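Local coordinates for SusD homolog (Bacteroides ovatus, PDB 4F53), which probably binds glycans, perhaps mucin O-glycans, as a SusD-family outer-membrane lipoprotein of a gut Bacteroides, at residues A[56-61]-A[458-463]. Sequence-based numbering, arbitrary orientation.
Sequences GAFSGY and MPMAAN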
loop_
_atom_site.group_PDB
_atom_site.type_symbol
_atom_site.label_atom_id
_atom_site.label_comp_id
_atom_site.label_asym_id
_atom_site.label_seq_id
_atom_site.Cartn_x
_atom_site.Cartn_y
_atom_site.Cartn_z
ATOM N N GLY A 56 -3.750 2.823 5.533
ATOM C CA GLY A 56 -3.750 1.906 6.666
ATOM C C GLY A 56 -5.141 1.426 7.008
ATOM O O GLY A 56 -5.337 0.235 7.280
ATOM N N ALA A 57 -6.122 2.357 6.977
ATOM C CA ALA A 57 -7.543 2.052 7.199
ATOM C C ALA A 57 -8.126 1.181 6.064
ATOM O O ALA A 57 -8.731 0.137 6.319
ATOM C CB ALA A 57 -8.349 3.352 7.301
ATOM N N PHE A 58 -7.960 1.648 4.816
ATOM C CA PHE A 58 -8.547 1.036 3.628
ATOM C C PHE A 58 -7.909 -0.321 3.298
ATOM O O PHE A 58 -8.607 -1.180 2.760
ATOM C CB PHE A 58 -8.491 1.998 2.422
ATOM C CG PHE A 58 -9.273 3.296 2.547
ATOM C CD1 PHE A 58 -10.344 3.406 3.427
ATOM C CD2 PHE A 58 -8.966 4.393 1.747
ATOM C CE1 PHE A 58 -11.081 4.607 3.525
ATOM C CE2 PHE A 58 -9.705 5.590 1.843
ATOM C CZ PHE A 58 -10.756 5.688 2.734
ATOM N N SER A 59 -6.629 -0.530 3.656
ATOM C CA SER A 59 -5.942 -1.817 3.435
ATOM C C SER A 59 -6.370 -2.931 4.407
ATOM O O SER A 59 -6.078 -4.099 4.155
ATOM C CB SER A 59 -4.436 -1.654 3.573
ATOM O OG SER A 59 -4.139 -1.195 4.878
ATOM N N GLY A 60 -6.960 -2.552 5.529
ATOM C CA GLY A 60 -7.334 -3.475 6.585
ATOM C C GLY A 60 -6.245 -3.686 7.617
ATOM O O GLY A 60 -6.362 -4.595 8.447
ATOM N N TYR A 61 -5.157 -2.891 7.569
ATOM C CA TYR A 61 -4.015 -3.062 8.507
ATOM C C TYR A 61 -4.135 -2.252 9.809
ATOM O O TYR A 61 -3.671 -2.705 10.847
ATOM C CB TYR A 61 -2.689 -2.619 7.865
ATOM C CG TYR A 61 -2.138 -3.462 6.732
ATOM C CD1 TYR A 61 -2.333 -4.845 6.702
ATOM C CD2 TYR A 61 -1.299 -2.904 5.770
ATOM C CE1 TYR A 61 -1.783 -5.632 5.690
ATOM C CE2 TYR A 61 -0.776 -3.676 4.735
ATOM C CZ TYR A 61 -1.000 -5.043 4.717
ATOM O OH TYR A 61 -0.453 -5.807 3.722
HETATM N N MSE A 458 -13.558 -7.021 7.372
HETATM C CA MSE A 458 -14.800 -6.644 8.030
HETATM C C MSE A 458 -15.236 -5.279 7.499
HETATM O O MSE A 458 -14.371 -4.458 7.172
HETATM C CB MSE A 458 -14.615 -6.599 9.551
HETATM C CG MSE A 458 -14.817 -7.949 10.187
HETATM SE SE MSE A 458 -14.490 -7.973 12.102
HETATM C CE MSE A 458 -12.554 -7.863 12.102
ATOM N N PRO A 459 -16.538 -4.976 7.379
ATOM C CA PRO A 459 -16.895 -3.612 6.986
ATOM C C PRO A 459 -16.563 -2.636 8.129
ATOM O O PRO A 459 -16.411 -3.057 9.294
ATOM C CB PRO A 459 -18.395 -3.716 6.732
ATOM C CG PRO A 459 -18.853 -4.787 7.665
ATOM C CD PRO A 459 -17.739 -5.785 7.703
HETATM N N MSE A 460 -16.453 -1.345 7.811
HETATM C CA MSE A 460 -16.229 -0.296 8.814
HETATM C C MSE A 460 -17.339 -0.316 9.849
HETATM O O MSE A 460 -18.488 -0.485 9.473
HETATM C CB MSE A 460 -16.119 1.091 8.147
HETATM C CG MSE A 460 -14.948 1.182 7.189
HETATM SE SE MSE A 460 -13.220 0.818 7.988
HETATM C CE MSE A 460 -12.107 1.413 6.441
ATOM N N ALA A 461 -16.999 -0.197 11.158
ATOM C CA ALA A 461 -17.977 -0.225 12.253
ATOM C C ALA A 461 -19.081 0.850 12.068
ATOM O O ALA A 461 -20.255 0.587 12.317
ATOM C CB ALA A 461 -17.279 -0.025 13.584
ATOM N N ALA A 462 -18.678 2.039 11.600
ATOM C CA ALA A 462 -19.528 3.177 11.312
ATOM C C ALA A 462 -19.242 3.700 9.901
ATOM O O ALA A 462 -18.131 4.125 9.596
ATOM C CB ALA A 462 -19.310 4.275 12.339
ATOM N N ASN A 463 -20.246 3.640 9.041
ATOM C CA ASN A 463 -20.176 4.172 7.695
ATOM C C ASN A 463 -20.846 5.551 7.736
ATOM O O ASN A 463 -22.066 5.629 7.815
ATOM C CB ASN A 463 -20.853 3.202 6.708
ATOM C CG ASN A 463 -20.824 3.618 5.267
ATOM O OD1 ASN A 463 -20.731 4.800 4.929
ATOM N ND2 ASN A 463 -20.986 2.651 4.381
#
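Met460, a selenomethionine, reaches the last turn of helix 44-58 with a single methyl group, which rests against Ala57 and Phe58. From CB, which makes no contact with 56-61, CG turns back beside the backbone N (chi1 -62°), and a second bend at chi2, -58°, places SE. The extended last torsion then carries CE to the helix. SE stops 4.8 Å from Ala57 O, so the closest touch is left to CE. This methyl sits 3.6 Å from Ala57 O and 4.3 Å from Ala57 CB, while Phe58 CD1 lies 4.0 Å from CE. It meets the Phe58 ring at the edge, near the ring plane, rather than over a face, and the two side chains cross at about a right angle. No hydrogen bond joins the segments; the contact is small, buried and apolar apart from that carbonyl. Ala57 O has polar partners of its own: Arg307 NH1, and weakly Gly60 N, 3.3 Å away. The latter bond belongs to the Schellman motif ending the helix, where Gly60 takes positive phi and Tyr61 N bonds weakly to Gly56 O. Met460 also touches Tyr78 and Arg307, with a bound glycerol, probably from crystallisation, close by. In this TPR-like SusD fold, the contact ties the end of helix 44-58, just before strand 62-64 pairs with strand 261-263, to the long loop between helices 442-452 and 482-487.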